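PDB 2YV3: aspartate-semialdehyde dehydrogenase from Thermus thermophilus, which probably catalyses the NADPH-dependent reductive dephosphorylation of aspartyl-4-phosphate to aspartate-semialdehyde, a shared step in lysine, methionine and threonine biosynthesis. Local coordinates for residues A[64-75]-A[86-95]. Sequence-based numbering, arbitrary orientation.
Sequences LVLASAGGGISR and ALVVDNSSAW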
# COMPACT_ATOMS: atom_id res chain seq x y z
N LEU A 64 30.14 -24.69 3.35
CA LEU A 64 29.15 -23.76 2.89
C LEU A 64 29.01 -22.60 3.86
O LEU A 64 28.99 -22.79 5.09
CB LEU A 64 27.82 -24.48 2.75
CG LEU A 64 26.63 -23.68 2.23
CD1 LEU A 64 26.71 -23.51 0.72
CD2 LEU A 64 25.36 -24.42 2.62
N VAL A 65 28.91 -21.40 3.31
CA VAL A 65 28.76 -20.21 4.13
C VAL A 65 27.48 -19.46 3.76
O VAL A 65 27.34 -18.98 2.63
CB VAL A 65 29.97 -19.28 3.95
CG1 VAL A 65 30.11 -18.94 2.50
CG2 VAL A 65 29.79 -18.01 4.77
N LEU A 66 26.55 -19.36 4.70
CA LEU A 66 25.31 -18.66 4.43
C LEU A 66 25.33 -17.30 5.12
O LEU A 66 24.91 -17.17 6.26
CB LEU A 66 24.11 -19.49 4.89
CG LEU A 66 23.75 -20.65 3.95
CD1 LEU A 66 23.94 -21.99 4.64
CD2 LEU A 66 22.30 -20.52 3.52
N ALA A 67 25.80 -16.30 4.39
CA ALA A 67 25.93 -14.94 4.89
C ALA A 67 24.67 -14.07 4.94
O ALA A 67 24.00 -13.87 3.92
CB ALA A 67 26.99 -14.22 4.08
N SER A 68 24.39 -13.54 6.13
CA SER A 68 23.25 -12.65 6.41
C SER A 68 23.72 -11.63 7.45
O SER A 68 23.02 -11.34 8.43
CB SER A 68 22.07 -13.46 6.98
OG SER A 68 21.09 -12.63 7.59
N ALA A 69 24.92 -11.09 7.24
CA ALA A 69 25.52 -10.14 8.18
C ALA A 69 26.01 -8.82 7.56
O ALA A 69 27.18 -8.45 7.71
CB ALA A 69 26.68 -10.81 8.90
N GLY A 70 25.11 -8.12 6.86
CA GLY A 70 25.48 -6.86 6.24
C GLY A 70 26.47 -6.95 5.10
O GLY A 70 27.12 -7.97 4.92
N GLY A 71 26.60 -5.87 4.34
CA GLY A 71 27.53 -5.84 3.22
C GLY A 71 28.91 -5.41 3.66
O GLY A 71 29.90 -5.59 2.94
N GLY A 72 28.99 -4.83 4.85
CA GLY A 72 30.27 -4.41 5.37
C GLY A 72 31.16 -5.63 5.37
O GLY A 72 32.15 -5.68 4.65
N ILE A 73 30.77 -6.62 6.16
CA ILE A 73 31.55 -7.85 6.27
C ILE A 73 31.58 -8.67 4.98
O ILE A 73 32.62 -9.16 4.58
CB ILE A 73 31.01 -8.74 7.40
CG1 ILE A 73 30.57 -7.87 8.59
CG2 ILE A 73 32.10 -9.70 7.84
CD1 ILE A 73 29.89 -8.63 9.72
N SER A 74 30.45 -8.80 4.32
CA SER A 74 30.41 -9.58 3.09
C SER A 74 31.28 -9.03 1.99
O SER A 74 31.97 -9.78 1.30
CB SER A 74 29.00 -9.69 2.55
OG SER A 74 29.05 -10.20 1.24
N ARG A 75 31.23 -7.71 1.80
CA ARG A 75 32.05 -7.09 0.76
C ARG A 75 33.48 -7.45 1.11
O ARG A 75 34.30 -7.76 0.24
CB ARG A 75 31.87 -5.57 0.77
CG ARG A 75 31.94 -4.91 -0.59
CD ARG A 75 30.68 -5.18 -1.44
NE ARG A 75 29.67 -4.10 -1.38
CZ ARG A 75 28.90 -3.82 -0.33
NH1 ARG A 75 29.00 -4.54 0.78
NH2 ARG A 75 28.04 -2.82 -0.38
N ALA A 86 34.76 -22.74 0.35
CA ALA A 86 33.41 -22.70 0.90
C ALA A 86 32.49 -22.08 -0.13
O ALA A 86 32.87 -21.10 -0.78
CB ALA A 86 33.38 -21.86 2.17
N LEU A 87 31.28 -22.64 -0.31
CA LEU A 87 30.33 -22.06 -1.26
C LEU A 87 29.69 -20.90 -0.54
O LEU A 87 29.20 -21.07 0.56
CB LEU A 87 29.24 -23.05 -1.66
CG LEU A 87 28.58 -22.54 -2.94
CD1 LEU A 87 29.32 -23.19 -4.12
CD2 LEU A 87 27.10 -22.86 -2.99
N VAL A 88 29.70 -19.72 -1.15
CA VAL A 88 29.13 -18.56 -0.47
C VAL A 88 27.83 -18.00 -1.03
O VAL A 88 27.75 -17.55 -2.17
CB VAL A 88 30.14 -17.39 -0.37
CG1 VAL A 88 29.60 -16.33 0.58
CG2 VAL A 88 31.51 -17.89 0.07
N VAL A 89 26.80 -18.04 -0.18
CA VAL A 89 25.49 -17.52 -0.50
C VAL A 89 25.33 -16.33 0.44
O VAL A 89 25.34 -16.48 1.67
CB VAL A 89 24.40 -18.55 -0.22
CG1 VAL A 89 23.11 -18.11 -0.86
CG2 VAL A 89 24.81 -19.91 -0.76
N ASP A 90 25.20 -15.14 -0.14
CA ASP A 90 25.06 -13.93 0.64
C ASP A 90 23.70 -13.26 0.42
O ASP A 90 23.30 -13.03 -0.72
CB ASP A 90 26.20 -12.98 0.26
CG ASP A 90 26.10 -11.64 0.96
OD1 ASP A 90 26.13 -11.61 2.21
OD2 ASP A 90 26.01 -10.61 0.26
N ASN A 91 23.00 -12.95 1.51
CA ASN A 91 21.70 -12.27 1.41
C ASN A 91 21.87 -10.75 1.39
O ASN A 91 20.90 -10.00 1.38
CB ASN A 91 20.78 -12.62 2.59
CG ASN A 91 19.47 -11.82 2.57
OD1 ASN A 91 18.67 -11.94 1.64
ND2 ASN A 91 19.27 -10.97 3.57
N SER A 92 23.11 -10.29 1.41
CA SER A 92 23.36 -8.86 1.40
C SER A 92 23.45 -8.40 -0.03
O SER A 92 23.42 -9.21 -0.95
CB SER A 92 24.67 -8.52 2.12
OG SER A 92 25.76 -8.52 1.22
N SER A 93 23.56 -7.09 -0.20
CA SER A 93 23.71 -6.51 -1.53
C SER A 93 25.13 -5.99 -1.55
O SER A 93 25.39 -4.83 -1.20
CB SER A 93 22.73 -5.36 -1.74
OG SER A 93 22.65 -5.08 -3.13
N ALA A 94 26.05 -6.87 -1.91
CA ALA A 94 27.45 -6.54 -1.95
C ALA A 94 28.00 -7.10 -3.23
O ALA A 94 28.82 -6.47 -3.89
CB ALA A 94 28.16 -7.16 -0.76
N TRP A 95 27.52 -8.29 -3.60
CA TRP A 95 27.96 -8.96 -4.81
C TRP A 95 26.85 -9.15 -5.87
O TRP A 95 27.11 -9.66 -6.96
CB TRP A 95 28.55 -10.33 -4.46
CG TRP A 95 29.56 -10.25 -3.38
CD1 TRP A 95 29.38 -10.56 -2.07
CD2 TRP A 95 30.90 -9.78 -3.50
NE1 TRP A 95 30.53 -10.32 -1.37
CE2 TRP A 95 31.48 -9.84 -2.22
CE3 TRP A 95 31.67 -9.32 -4.58
CZ2 TRP A 95 32.80 -9.45 -1.98
CZ3 TRP A 95 32.99 -8.93 -4.33
CH2 TRP A 95 33.54 -9.00 -3.04
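Trp95 turns the edge of its indole to the first turns of helix 70-83, its NE1 donating to Ser74 O at 3.1 Å. That oxygen lies nearly in the ring plane, yet the N-H comes from above the carbonyl plane and the bond is bent, 139° at the hydrogen. The same NE1 makes a weak bond to Ser74 OG, which also sits at the ring edge; chi1 of 168° carries this hydroxyl away from the Ser74 backbone N and in between the indole and the carboxylate of Asp90, whose OD2 is 3.2 Å from Ser74 OG. The Arg75 side chain, kinked at its second and third torsions, folds back so that one face of its guanidinium lies over Ala94, with Ala94 CB 3.2 Å from NH1.

These groups crown a beta-alpha-beta unit of the Rossmann-type NAD-binding domain, in which strands 64-67 and 87-90 run parallel, their axes 4.7 Å apart at closest approach and 11° from each other in direction, joined by helix 70-83. Val65 N to Leu87 O, Val89 N to Val65 O, Ala67 N to Val89 O and Asn91 N to Ala67 O are the backbone hydrogen bonds that join the strands. On one face the Leu64 and Leu87 side chains run alongside each other in the same direction, with Leu64 CD1 3.5 Å from Leu87 CB; helix 319-327 packs on this face against Leu64, Leu87 and Val89. Val65, Val88, Ala67 and Asp90 occupy the other face, where helix 70-83 covers the two valines and Ala67 CB abuts Asp90 OD1 at 3.3 Å. Beyond the strand end, Asn91 OD1 is hydrogen-bonded to Asn122 ND2 and its side chain touches Val12, a predicted NADP(+)-binding residue.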